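Deoxyhypusine hydroxylase (Homo sapiens, PDB 4D50) hydroxylates the deoxyhypusine residue of translation initiation factor eIF5A at a diiron centre, using molecular oxygen, to complete the formation of hypusine. Local coordinates at residues A[152-157]-A[183-188]. Sequence-based numbering, arbitrary orientation.
Sequences VDPAPP and AMFALR
Asp153 and Arg188 form a salt bridge between the loop segment 152-157 and the helix that carries 183-188. Arg188 offers both terminal nitrogens to one oxygen: NH2 lies 3.0 Å and NH1 3.2 Å from Asp153 OD2. Both come from the same face of the carboxylate, and the two charged planes are turned 53° apart. A weak third bond joins Arg188 NH1 to Asp153 OD1. The chain of Arg188 starts with CG anti to its N (chi1 172°), then bends at chi3 to bring the guanidinium to the acid. Each end has a second partner: Ser151 OG bonds to Asp153 OD1, and Gln220 OE1 to Arg188 NH1. Gln220 lies within the fourth HEAT-like repeat, so the polar group reaches beyond the repeat that holds 183-188.

The Phe185 ring is stacked against Asp153. CB of Asp153 sits over the ring centre in a CH-pi contact, 4.0 Å from the centroid, and the carboxylate runs nearly parallel to the ring, 9° apart. CD1 of Phe185 also touches one face of the Arg188 guanidinium.

Helix 177-190 belongs in part to the third HEAT-like repeat. The loop joining helices 121-140 and 163-171 is laid against it here. Pro154 is close to the iron site: its side chain is about 7 Å from that of the iron ligand His94.

The remaining contacts are apolar or van der Waals. Pro154 CD meets Phe185 CZ at 3.8 Å, and the two side chains cross at about a right angle. Ala155 O approaches Phe185 CD2 obliquely at 3.4 Å. Pro157 CB packs on Ala186 CB at 4.4 Å and also touches Phe185 CB.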
loop_
_atom_site.group_PDB
_atom_site.type_symbol
_atom_site.label_atom_id
_atom_site.label_comp_id
_atom_site.label_asym_id
_atom_site.label_seq_id
_atom_site.Cartn_x
_atom_site.Cartn_y
_atom_site.Cartn_z
ATOM N N VAL A 152 7.011 -5.069 -3.529
ATOM C CA VAL A 152 7.589 -5.678 -2.371
ATOM C C VAL A 152 6.524 -5.832 -1.306
ATOM O O VAL A 152 5.991 -4.830 -0.805
ATOM C CB VAL A 152 8.729 -4.805 -1.793
ATOM C CG1 VAL A 152 9.370 -5.498 -0.568
ATOM C CG2 VAL A 152 9.752 -4.414 -2.866
ATOM N N ASP A 153 6.213 -7.064 -0.957
ATOM C CA ASP A 153 5.038 -7.369 -0.142
ATOM C C ASP A 153 5.405 -7.505 1.304
ATOM O O ASP A 153 6.582 -7.805 1.642
ATOM C CB ASP A 153 4.392 -8.684 -0.638
ATOM C CG ASP A 153 3.919 -8.608 -2.101
ATOM O OD1 ASP A 153 3.561 -7.461 -2.583
ATOM O OD2 ASP A 153 3.967 -9.639 -2.766
ATOM N N PRO A 154 4.443 -7.335 2.215
ATOM C CA PRO A 154 4.786 -7.464 3.617
ATOM C C PRO A 154 5.048 -8.860 4.102
ATOM O O PRO A 154 5.457 -8.978 5.223
ATOM C CB PRO A 154 3.531 -6.950 4.341
ATOM C CG PRO A 154 2.469 -6.891 3.298
ATOM C CD PRO A 154 3.156 -6.628 2.049
ATOM N N ALA A 155 4.726 -9.871 3.301
ATOM C CA ALA A 155 4.959 -11.268 3.606
ATOM C C ALA A 155 5.142 -12.036 2.358
ATOM O O ALA A 155 4.587 -11.713 1.374
ATOM C CB ALA A 155 3.893 -11.924 4.453
ATOM N N PRO A 156 6.037 -13.058 2.417
ATOM C CA PRO A 156 6.305 -13.885 1.252
ATOM C C PRO A 156 5.161 -14.874 1.064
ATOM O O PRO A 156 4.497 -15.189 2.001
ATOM C CB PRO A 156 7.562 -14.669 1.653
ATOM C CG PRO A 156 7.462 -14.746 3.151
ATOM C CD PRO A 156 6.910 -13.406 3.545
ATOM N N PRO A 157 4.906 -15.282 -0.155
ATOM C CA PRO A 157 3.728 -16.139 -0.372
ATOM C C PRO A 157 3.902 -17.480 0.301
ATOM O O PRO A 157 5.053 -17.968 0.387
ATOM C CB PRO A 157 3.691 -16.305 -1.892
ATOM C CG PRO A 157 5.073 -16.110 -2.359
ATOM C CD PRO A 157 5.684 -15.101 -1.393
ATOM N N ALA A 183 -0.785 -16.577 3.089
ATOM C CA ALA A 183 -1.819 -17.327 2.373
ATOM C C ALA A 183 -2.522 -16.323 1.440
ATOM O O ALA A 183 -2.827 -16.658 0.322
ATOM C CB ALA A 183 -2.803 -17.877 3.362
ATOM N N MET A 184 -2.594 -15.095 1.866
ATOM C CA MET A 184 -3.228 -13.997 1.100
ATOM C C MET A 184 -2.389 -13.743 -0.185
ATOM O O MET A 184 -2.933 -13.678 -1.292
ATOM C CB MET A 184 -3.318 -12.688 1.905
ATOM C CG MET A 184 -4.246 -11.656 1.291
ATOM S SD MET A 184 -3.982 -10.056 2.156
ATOM C CE MET A 184 -4.564 -10.393 3.777
ATOM N N PHE A 185 -1.065 -13.628 -0.057
ATOM C CA PHE A 185 -0.225 -13.418 -1.218
ATOM C C PHE A 185 -0.160 -14.622 -2.078
ATOM O O PHE A 185 -0.118 -14.477 -3.321
ATOM C CB PHE A 185 1.167 -12.871 -0.836
ATOM C CG PHE A 185 1.071 -11.507 -0.299
ATOM C CD1 PHE A 185 0.704 -10.455 -1.132
ATOM C CD2 PHE A 185 1.257 -11.272 1.052
ATOM C CE1 PHE A 185 0.509 -9.184 -0.627
ATOM C CE2 PHE A 185 0.979 -10.000 1.546
ATOM C CZ PHE A 185 0.561 -9.011 0.702
ATOM N N ALA A 186 -0.200 -15.840 -1.496
ATOM C CA ALA A 186 -0.301 -17.053 -2.341
ATOM C C ALA A 186 -1.594 -17.134 -3.146
ATOM O O ALA A 186 -1.574 -17.567 -4.283
ATOM C CB ALA A 186 -0.169 -18.311 -1.500
ATOM N N LEU A 187 -2.647 -16.606 -2.608
ATOM C CA LEU A 187 -3.998 -16.580 -3.292
ATOM C C LEU A 187 -3.924 -15.659 -4.471
ATOM O O LEU A 187 -4.355 -16.001 -5.526
ATOM C CB LEU A 187 -5.084 -16.217 -2.322
ATOM C CG LEU A 187 -5.564 -17.378 -1.452
ATOM C CD1 LEU A 187 -6.298 -16.872 -0.227
ATOM C CD2 LEU A 187 -6.377 -18.348 -2.235
ATOM N N ARG A 188 -3.388 -14.470 -4.249
ATOM C CA ARG A 188 -3.214 -13.465 -5.263
ATOM C C ARG A 188 -2.395 -14.067 -6.431
ATOM O O ARG A 188 -2.782 -14.000 -7.601
ATOM C CB ARG A 188 -2.631 -12.189 -4.719
ATOM C CG ARG A 188 -2.273 -11.236 -5.855
ATOM C CD ARG A 188 -1.137 -10.269 -5.483
ATOM N NE ARG A 188 0.116 -10.977 -5.274
ATOM C CZ ARG A 188 1.195 -10.461 -4.688
ATOM N NH1 ARG A 188 1.258 -9.158 -4.317
ATOM N NH2 ARG A 188 2.256 -11.235 -4.594
#